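Local coordinates for aminoglycoside 3'-phosphotransferase AphA1-IAB (Acinetobacter baumannii, PDB 4FEW), which catalyses the ATP-dependent 3'-phosphorylation of kanamycin and related aminoglycosides, which confers resistance to these antibiotics, at residues 53-58 against 96-101; 80-85 against 213-218; 104-109 against 204-209. All blocks are in the same frame, centred on the assembly; numbering follows the deposited sequence.

Contact 1: residues 53-58 against 96-101; sequences LFLKHG and WLLTTA. With PP2 (1-tert-butyl-3-(4-chloro-phenyl)-1H-pyrazolo[3,4-D]pyrimidin-4-ylamine), chain H.
Segments 53-58 and 96-101 pair as neighbouring antiparallel strands, axes at 164°, in the five-stranded sheet of the N-terminal lobe, typical of the kinase-like fold. F54-T99 and K56-L97 are hydrogen-bonded pairs: F54 N reaches T99 O at 2.8 Å, K56 N meets L97 O in the same way, and T99 and L97 return a bond each. L55-L98 and H57-W96 are non-hydrogen-bonded pairs whose side chains share one face of the sheet. There the H57 ring lies flat over the six-membered ring of W96, centroids 3.5 Å apart and planes within 6°. H57 swings CG anti to its backbone N (chi1 174°), which brings the imidazole onto the indole, and a hydrogen bond from NE2 to D94 OD2 would limit its rotation. Farther along, L53 CD1 meets L98 CD1 at 3.8 Å. On the face bearing F54 and K56, PP2 covers one side of the F54 ring, PP2 C6 lying 3.4 Å from F54 CE2, while A101 CB touches CE2 at the ring edge. K56 NZ forms salt bridges with E69 and D217, the former consistent with the conserved lysine-glutamate pair of kinase-like folds. One strand pair thus joins an aromatic wall for a flat heterocycle to a charged group beside it.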
# COMPACT_ATOMS: atom_id res chain seq x y z
N LEU A 53 -0.81 -17.07 7.81
CA LEU A 53 -1.87 -16.17 7.34
C LEU A 53 -1.79 -14.81 8.02
O LEU A 53 -1.17 -14.66 9.08
CB LEU A 53 -3.26 -16.76 7.62
CG LEU A 53 -3.55 -18.16 7.11
CD1 LEU A 53 -4.96 -18.59 7.48
CD2 LEU A 53 -3.36 -18.20 5.60
N PHE A 54 -2.44 -13.82 7.42
CA PHE A 54 -2.69 -12.55 8.11
C PHE A 54 -4.18 -12.28 8.18
O PHE A 54 -4.91 -12.54 7.22
CB PHE A 54 -1.95 -11.39 7.44
CG PHE A 54 -0.50 -11.30 7.83
CD1 PHE A 54 -0.12 -10.61 8.97
CD2 PHE A 54 0.49 -11.91 7.07
CE1 PHE A 54 1.21 -10.54 9.36
CE2 PHE A 54 1.82 -11.83 7.44
CZ PHE A 54 2.18 -11.15 8.59
N LEU A 55 -4.64 -11.78 9.32
CA LEU A 55 -6.02 -11.34 9.48
C LEU A 55 -6.06 -9.86 9.83
O LEU A 55 -5.43 -9.43 10.80
CB LEU A 55 -6.73 -12.16 10.55
CG LEU A 55 -8.20 -11.81 10.84
CD1 LEU A 55 -9.07 -12.02 9.61
CD2 LEU A 55 -8.71 -12.65 12.00
N LYS A 56 -6.77 -9.08 9.03
CA LYS A 56 -6.96 -7.66 9.28
C LYS A 56 -8.38 -7.45 9.75
O LYS A 56 -9.31 -7.98 9.15
CB LYS A 56 -6.77 -6.86 8.00
CG LYS A 56 -5.38 -6.31 7.77
CD LYS A 56 -5.42 -5.22 6.71
CE LYS A 56 -4.03 -4.77 6.31
NZ LYS A 56 -4.12 -3.50 5.53
N HIS A 57 -8.56 -6.66 10.81
CA HIS A 57 -9.89 -6.32 11.29
C HIS A 57 -10.05 -4.82 11.37
O HIS A 57 -9.36 -4.15 12.15
CB HIS A 57 -10.16 -6.93 12.67
CG HIS A 57 -11.46 -6.50 13.29
ND1 HIS A 57 -11.65 -6.42 14.65
CD2 HIS A 57 -12.64 -6.14 12.72
CE1 HIS A 57 -12.89 -6.03 14.90
NE2 HIS A 57 -13.51 -5.84 13.75
N GLY A 58 -10.99 -4.29 10.60
CA GLY A 58 -11.32 -2.88 10.66
C GLY A 58 -12.71 -2.67 11.23
O GLY A 58 -13.65 -3.36 10.85
N TRP A 96 -13.46 -8.00 8.11
CA TRP A 96 -12.38 -8.93 8.40
C TRP A 96 -11.79 -9.40 7.07
O TRP A 96 -12.52 -9.83 6.18
CB TRP A 96 -12.90 -10.12 9.20
CG TRP A 96 -13.64 -9.74 10.45
CD1 TRP A 96 -14.94 -9.34 10.55
CD2 TRP A 96 -13.11 -9.73 11.78
NE1 TRP A 96 -15.26 -9.09 11.87
CE2 TRP A 96 -14.15 -9.32 12.64
CE3 TRP A 96 -11.86 -10.03 12.33
CZ2 TRP A 96 -13.97 -9.19 14.01
CZ3 TRP A 96 -11.69 -9.91 13.70
CH2 TRP A 96 -12.74 -9.50 14.52
N LEU A 97 -10.47 -9.31 6.94
CA LEU A 97 -9.78 -9.75 5.73
C LEU A 97 -8.69 -10.75 6.08
O LEU A 97 -7.72 -10.41 6.74
CB LEU A 97 -9.19 -8.54 5.00
CG LEU A 97 -8.33 -8.85 3.77
CD1 LEU A 97 -9.10 -9.75 2.78
CD2 LEU A 97 -7.92 -7.54 3.12
N LEU A 98 -8.85 -11.99 5.63
CA LEU A 98 -7.87 -13.05 5.88
C LEU A 98 -7.10 -13.35 4.61
O LEU A 98 -7.68 -13.75 3.60
CB LEU A 98 -8.58 -14.32 6.37
CG LEU A 98 -7.73 -15.55 6.74
CD1 LEU A 98 -6.88 -15.30 7.99
CD2 LEU A 98 -8.61 -16.78 6.93
N THR A 99 -5.78 -13.17 4.65
CA THR A 99 -4.96 -13.41 3.47
C THR A 99 -3.81 -14.36 3.77
O THR A 99 -3.42 -14.51 4.92
CB THR A 99 -4.38 -12.10 2.91
OG1 THR A 99 -3.56 -11.47 3.91
CG2 THR A 99 -5.51 -11.15 2.54
N THR A 100 -3.28 -15.01 2.74
CA THR A 100 -2.06 -15.80 2.89
C THR A 100 -0.85 -14.88 2.89
O THR A 100 -0.79 -13.92 2.12
CB THR A 100 -1.86 -16.85 1.76
OG1 THR A 100 -1.60 -16.17 0.52
CG2 THR A 100 -3.09 -17.76 1.63
N ALA A 101 0.10 -15.16 3.77
CA ALA A 101 1.29 -14.34 3.87
C ALA A 101 2.20 -14.59 2.68
O ALA A 101 2.23 -15.69 2.13
CB ALA A 101 2.05 -14.62 5.19
C1 PP2 H . 1.27 -8.98 5.05
N2 PP2 H . 0.48 -9.58 4.14
C3 PP2 H . 0.93 -10.59 3.44
N4 PP2 H . 2.17 -11.03 3.59
C5 PP2 H . 3.02 -10.48 4.46
C6 PP2 H . 2.58 -9.41 5.24
C8 PP2 H . 3.06 -8.55 6.24
N9 PP2 H . 2.07 -7.72 6.56
N10 PP2 H . 1.07 -7.97 5.89
C11 PP2 H . 4.32 -8.52 6.84
C12 PP2 H . 5.35 -9.38 6.51
C13 PP2 H . 6.58 -9.32 7.14
C14 PP2 H . 6.79 -8.37 8.13
C15 PP2 H . 5.77 -7.49 8.48
C16 PP2 H . 4.54 -7.57 7.84
C22 PP2 H . -0.20 -7.19 6.01
C23 PP2 H . -1.30 -8.11 6.53
C24 PP2 H . 0.07 -6.04 6.98
C25 PP2 H . -0.58 -6.62 4.64
N25 PP2 H . 4.23 -11.00 4.52
CL PP2 H . 8.33 -8.29 8.91

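Contact 2: residues 80-85 against 213-218. With NA (sodium ion), chain I; PP2 (1-tert-butyl-3-(4-chloro-phenyl)-1H-pyrazolo[3,4-D]pyrimidin-4-ylamine), chain H.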
# COMPACT_ATOMS: atom_id res chain seq x y z
N MSE A 80 -0.12 -9.15 -10.78
CA MSE A 80 1.09 -9.00 -9.97
C MSE A 80 1.08 -10.01 -8.81
O MSE A 80 0.03 -10.54 -8.48
CB MSE A 80 1.19 -7.56 -9.44
CG MSE A 80 1.36 -6.51 -10.55
SE MSE A 80 3.05 -6.72 -11.48
CE MSE A 80 4.17 -5.82 -10.16
N PRO A 81 2.25 -10.31 -8.22
CA PRO A 81 2.24 -11.28 -7.11
C PRO A 81 1.81 -10.61 -5.81
O PRO A 81 2.50 -9.71 -5.32
CB PRO A 81 3.70 -11.75 -7.04
CG PRO A 81 4.49 -10.63 -7.61
CD PRO A 81 3.62 -9.97 -8.64
N LEU A 82 0.68 -11.05 -5.28
CA LEU A 82 0.06 -10.41 -4.13
C LEU A 82 -0.34 -11.49 -3.16
O LEU A 82 -0.42 -12.65 -3.53
CB LEU A 82 -1.23 -9.69 -4.54
CG LEU A 82 -1.22 -8.55 -5.56
CD1 LEU A 82 -2.52 -7.78 -5.48
CD2 LEU A 82 -0.09 -7.64 -5.27
N PRO A 83 -0.64 -11.11 -1.91
CA PRO A 83 -1.25 -12.12 -1.03
C PRO A 83 -2.57 -12.64 -1.61
O PRO A 83 -3.26 -11.91 -2.33
CB PRO A 83 -1.49 -11.33 0.26
CG PRO A 83 -0.43 -10.26 0.24
CD PRO A 83 -0.39 -9.84 -1.21
N THR A 84 -2.92 -13.90 -1.32
CA THR A 84 -4.18 -14.47 -1.79
C THR A 84 -5.28 -14.32 -0.73
O THR A 84 -5.04 -14.60 0.45
CB THR A 84 -4.01 -15.95 -2.15
OG1 THR A 84 -3.08 -16.07 -3.23
CG2 THR A 84 -5.34 -16.56 -2.56
N ILE A 85 -6.45 -13.87 -1.15
CA ILE A 85 -7.59 -13.75 -0.24
C ILE A 85 -8.11 -15.13 0.13
O ILE A 85 -8.46 -15.93 -0.73
CB ILE A 85 -8.71 -12.93 -0.86
CG1 ILE A 85 -8.18 -11.56 -1.27
CG2 ILE A 85 -9.87 -12.79 0.13
CD1 ILE A 85 -9.04 -10.85 -2.31
N ILE A 213 9.64 -10.93 -4.45
CA ILE A 213 8.59 -11.84 -4.87
C ILE A 213 7.16 -11.33 -4.70
O ILE A 213 6.21 -12.02 -5.04
CB ILE A 213 8.71 -13.20 -4.14
CG1 ILE A 213 8.59 -13.00 -2.63
CG2 ILE A 213 10.02 -13.88 -4.52
CD1 ILE A 213 8.34 -14.27 -1.85
N GLY A 214 6.98 -10.13 -4.16
CA GLY A 214 5.62 -9.64 -3.99
C GLY A 214 5.48 -8.29 -3.33
O GLY A 214 6.43 -7.74 -2.79
N CYS A 215 4.28 -7.74 -3.40
CA CYS A 215 3.99 -6.49 -2.73
C CYS A 215 2.71 -6.65 -1.91
O CYS A 215 1.87 -7.51 -2.20
CB CYS A 215 3.88 -5.35 -3.75
SG CYS A 215 2.39 -5.42 -4.79
N ILE A 216 2.58 -5.83 -0.87
CA ILE A 216 1.46 -5.96 0.06
C ILE A 216 0.85 -4.60 0.35
O ILE A 216 1.34 -3.60 -0.14
CB ILE A 216 1.93 -6.60 1.40
CG1 ILE A 216 2.95 -5.70 2.11
CG2 ILE A 216 2.50 -8.01 1.17
CD1 ILE A 216 3.40 -6.24 3.48
N ASP A 217 -0.21 -4.59 1.16
CA ASP A 217 -0.86 -3.35 1.57
C ASP A 217 -1.37 -2.53 0.38
O ASP A 217 -0.99 -1.38 0.21
CB ASP A 217 0.08 -2.50 2.44
CG ASP A 217 -0.43 -2.34 3.87
OD1 ASP A 217 -1.54 -2.84 4.17
OD2 ASP A 217 0.27 -1.70 4.68
N VAL A 218 -2.24 -3.12 -0.42
CA VAL A 218 -2.62 -2.54 -1.70
C VAL A 218 -3.90 -1.69 -1.67
O VAL A 218 -4.49 -1.42 -2.72
CB VAL A 218 -2.73 -3.65 -2.78
CG1 VAL A 218 -1.40 -4.36 -2.92
CG2 VAL A 218 -3.85 -4.66 -2.44
NA NA I . -1.12 -12.76 -8.38
C1 PP2 H . 1.27 -8.98 5.05
N2 PP2 H . 0.48 -9.58 4.14
C3 PP2 H . 0.93 -10.59 3.44
N4 PP2 H . 2.17 -11.03 3.59
C5 PP2 H . 3.02 -10.48 4.46
C6 PP2 H . 2.58 -9.41 5.24
C8 PP2 H . 3.06 -8.55 6.24
N9 PP2 H . 2.07 -7.72 6.56
N10 PP2 H . 1.07 -7.97 5.89
C11 PP2 H . 4.32 -8.52 6.84
C12 PP2 H . 5.35 -9.38 6.51
C13 PP2 H . 6.58 -9.32 7.14
C14 PP2 H . 6.79 -8.37 8.13
C15 PP2 H . 5.77 -7.49 8.48
C16 PP2 H . 4.54 -7.57 7.84
C22 PP2 H . -0.20 -7.19 6.01
C23 PP2 H . -1.30 -8.11 6.53
C24 PP2 H . 0.07 -6.04 6.98
C25 PP2 H . -0.58 -6.62 4.64
N25 PP2 H . 4.23 -11.00 4.52
CL PP2 H . 8.33 -8.29 8.91
O HOH W 1 -0.23 -13.48 -6.36
O HOH W 2 -2.69 -14.71 -8.68
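L82 CD2 presses on C215 SG at 3.4 Å and also reaches V218 CG1, 4.2 Å away, forming the apolar centre where the loop 80-85 rests on the end of strand 211-215. In kinase-like terms this is a junction of the two lobes: the loop between helix 61-76 and strand 85-91 lies against the strand that leads to D217, whose position is consistent with the aspartate that binds magnesium in kinase-like relatives. A second apolar pair lies beside the first. P83 and I216 meet at about a right angle, CG of the proline 3.8 Å from CG2 of the isoleucine. With chi1 at 63°, I216 sets CG1 between its backbone N and carbonyl carbon; CG2 meets both P83 and the pyrimidine of PP2, while CD1 reaches the pyrazole. P83 CG touches PP2 C3 at 3.5 Å, which makes this pair part of the ligand pocket.

Toward the polar edge the backbones take over. I213 and G214 form a classic beta bulge opposite I206, and just past it C215 N donates to P81 O at 3.3 Å, a long but fairly straight bond (160° at the hydrogen). C215 O, by contrast, is buried with no polar partner and packs against P83 CD. At the polar end of the contact, well away from D217, selenomethionine M80 offers its backbone O to the sodium ion at 2.5 Å, joined there by T77 O. Water 1, also a ligand of the ion, bridges it to the loop. This water accepts a hydrogen bond from L82 N at 2.8 Å.

Contact 3: residues 104-109 against 204-209; sequences GKTAFQ and NLIFDE. With PP2 (1-tert-butyl-3-(4-chloro-phenyl)-1H-pyrazolo[3,4-D]pyrimidin-4-ylamine), chain H.
K105 O takes the shortest polar bond of this contact, 2.7 Å from F207 N, and the CA-H of I206 comes up to the same oxygen. K105 and F207 form a hydrogen-bonded antiparallel pair, since K105 N donates in turn to F207 O at 2.8 Å. Strand 105-106 is short, lies at the edge of a three-stranded sheet and runs at once into helix 107-113, so the segment gives a compact case of a strand handing over to a helix through a capping box. T106 is the N-cap. Its OG1 accepts from Q109 N at 2.9 Å, while T106 N donates to Q109 OE1 at 3.0 Å, in the plane of the amide and on a lone pair. A chi1 of 64° sets T106 OG1 between its own backbone N and carbonyl carbon, from where it can face the first turn; its methyl, CG2, is then directed at I206 CD1, 3.9 Å away.

The helix start is also tied to the sheet. A107 N bonds to L205 O, a bent link of 138° at the hydrogen, and A107 CB lies 3.8 Å from F207 CE1, approaching that ring obliquely. F207 packs further on V110 of the same helix and on I121, which joins the sheet to helix 118-133. At the other end G104, in a conformation suited to glycine, sets its CA against F207 O, and K105 NZ leaves the sheet for a salt bridge with E113. Q109, held by the capping box, serves the pocket too: OE1 sits 3.1 Å from the chlorine of PP2, with its NE2 close by.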
# COMPACT_ATOMS: atom_id res chain seq x y z
N GLY A 104 8.96 -14.23 3.68
CA GLY A 104 10.16 -13.45 3.51
C GLY A 104 10.23 -12.21 4.38
O GLY A 104 9.52 -12.09 5.38
N LYS A 105 11.09 -11.27 3.99
CA LYS A 105 11.31 -10.04 4.73
C LYS A 105 11.01 -8.83 3.86
O LYS A 105 11.05 -8.91 2.64
CB LYS A 105 12.76 -9.98 5.24
CG LYS A 105 13.19 -11.16 6.11
CD LYS A 105 14.71 -11.22 6.22
CE LYS A 105 15.17 -12.43 7.02
NZ LYS A 105 16.62 -12.67 6.83
N THR A 106 10.70 -7.69 4.50
CA THR A 106 10.44 -6.47 3.75
C THR A 106 11.72 -5.95 3.13
O THR A 106 12.82 -6.30 3.57
CB THR A 106 9.86 -5.35 4.64
OG1 THR A 106 10.84 -4.97 5.63
CG2 THR A 106 8.58 -5.81 5.32
N ALA A 107 11.58 -5.11 2.11
CA ALA A 107 12.72 -4.44 1.50
C ALA A 107 13.52 -3.70 2.56
O ALA A 107 14.75 -3.69 2.52
CB ALA A 107 12.24 -3.48 0.40
N PHE A 108 12.81 -3.07 3.49
CA PHE A 108 13.43 -2.35 4.60
C PHE A 108 14.29 -3.28 5.43
O PHE A 108 15.45 -2.98 5.72
CB PHE A 108 12.36 -1.71 5.49
CG PHE A 108 12.93 -0.88 6.63
CD1 PHE A 108 13.30 0.45 6.43
CD2 PHE A 108 13.08 -1.43 7.90
CE1 PHE A 108 13.81 1.21 7.48
CE2 PHE A 108 13.59 -0.67 8.94
CZ PHE A 108 13.95 0.65 8.73
N GLN A 109 13.72 -4.41 5.82
CA GLN A 109 14.46 -5.36 6.64
C GLN A 109 15.72 -5.84 5.94
O GLN A 109 16.79 -5.90 6.55
CB GLN A 109 13.59 -6.55 7.01
CG GLN A 109 12.56 -6.27 8.09
CD GLN A 109 11.68 -7.47 8.37
OE1 GLN A 109 11.04 -8.02 7.47
NE2 GLN A 109 11.64 -7.90 9.63
N ASN A 204 6.54 -2.33 2.17
CA ASN A 204 5.46 -3.01 1.44
C ASN A 204 5.89 -3.89 0.26
O ASN A 204 5.06 -4.33 -0.54
CB ASN A 204 4.43 -1.98 1.00
CG ASN A 204 3.65 -1.46 2.16
OD1 ASN A 204 3.51 -2.16 3.15
ND2 ASN A 204 3.14 -0.22 2.06
N LEU A 205 7.19 -4.13 0.18
CA LEU A 205 7.75 -5.02 -0.83
C LEU A 205 8.48 -6.13 -0.12
O LEU A 205 9.25 -5.88 0.81
CB LEU A 205 8.67 -4.22 -1.75
CG LEU A 205 7.72 -3.32 -2.55
CD1 LEU A 205 8.26 -1.94 -2.77
CD2 LEU A 205 7.34 -3.99 -3.86
N ILE A 206 8.24 -7.36 -0.56
CA ILE A 206 8.72 -8.53 0.17
C ILE A 206 9.78 -9.32 -0.59
O ILE A 206 9.57 -9.73 -1.73
CB ILE A 206 7.53 -9.43 0.55
CG1 ILE A 206 6.50 -8.59 1.33
CG2 ILE A 206 8.00 -10.62 1.35
CD1 ILE A 206 6.93 -8.21 2.71
N PHE A 207 10.93 -9.51 0.05
CA PHE A 207 12.03 -10.27 -0.53
C PHE A 207 12.07 -11.62 0.16
O PHE A 207 11.80 -11.71 1.35
CB PHE A 207 13.38 -9.55 -0.31
CG PHE A 207 13.64 -8.44 -1.30
CD1 PHE A 207 13.03 -7.21 -1.17
CD2 PHE A 207 14.52 -8.64 -2.37
CE1 PHE A 207 13.26 -6.19 -2.08
CE2 PHE A 207 14.76 -7.63 -3.28
CZ PHE A 207 14.14 -6.40 -3.14
N ASP A 208 12.39 -12.66 -0.60
CA ASP A 208 12.61 -13.98 -0.01
C ASP A 208 13.75 -14.63 -0.75
O ASP A 208 13.74 -14.68 -1.98
CB ASP A 208 11.36 -14.84 -0.08
CG ASP A 208 11.52 -16.17 0.64
OD1 ASP A 208 12.33 -16.23 1.59
OD2 ASP A 208 10.85 -17.14 0.25
N GLU A 209 14.74 -15.12 -0.00
CA GLU A 209 15.91 -15.75 -0.59
C GLU A 209 16.55 -14.87 -1.67
O GLU A 209 16.92 -15.37 -2.74
CB GLU A 209 15.53 -17.12 -1.16
CG GLU A 209 15.03 -18.09 -0.10
CD GLU A 209 14.81 -19.48 -0.64
OE1 GLU A 209 14.75 -19.65 -1.88
OE2 GLU A 209 14.68 -20.42 0.18
C1 PP2 H . 1.27 -8.98 5.05
N2 PP2 H . 0.48 -9.58 4.14
C3 PP2 H . 0.93 -10.59 3.44
N4 PP2 H . 2.17 -11.03 3.59
C5 PP2 H . 3.02 -10.48 4.46
C6 PP2 H . 2.58 -9.41 5.24
C8 PP2 H . 3.06 -8.55 6.24
N9 PP2 H . 2.07 -7.72 6.56
N10 PP2 H . 1.07 -7.97 5.89
C11 PP2 H . 4.32 -8.52 6.84
C12 PP2 H . 5.35 -9.38 6.51
C13 PP2 H . 6.58 -9.32 7.14
C14 PP2 H . 6.79 -8.37 8.13
C15 PP2 H . 5.77 -7.49 8.48
C16 PP2 H . 4.54 -7.57 7.84
C22 PP2 H . -0.20 -7.19 6.01
C23 PP2 H . -1.30 -8.11 6.53
C24 PP2 H . 0.07 -6.04 6.98
C25 PP2 H . -0.58 -6.62 4.64
N25 PP2 H . 4.23 -11.00 4.52
CL PP2 H . 8.33 -8.29 8.91

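How the contacts relate
From the N terminus, the first segment met is 53-58, on the third strand of the five-stranded sheet, and contact 1 closes the loop that returns on strand 94-100. Within that loop the segment 80-85 opens contact 2, which closes only at 213-218, so contacts 1 and 2 cross. After contact 1 ends, the chain passes I102, whose N binds PP2, and enters 104-109; contact 3 closes at 204-209, wholly within the span of contact 2. Strands 205-208 and 211-215 are sheet neighbours, joined by I206 and G214, while T84 and T100 connect contacts 2 and 1. The two sheets and the segment through I102 that joins them thus meet around PP2, which touches all three contacts.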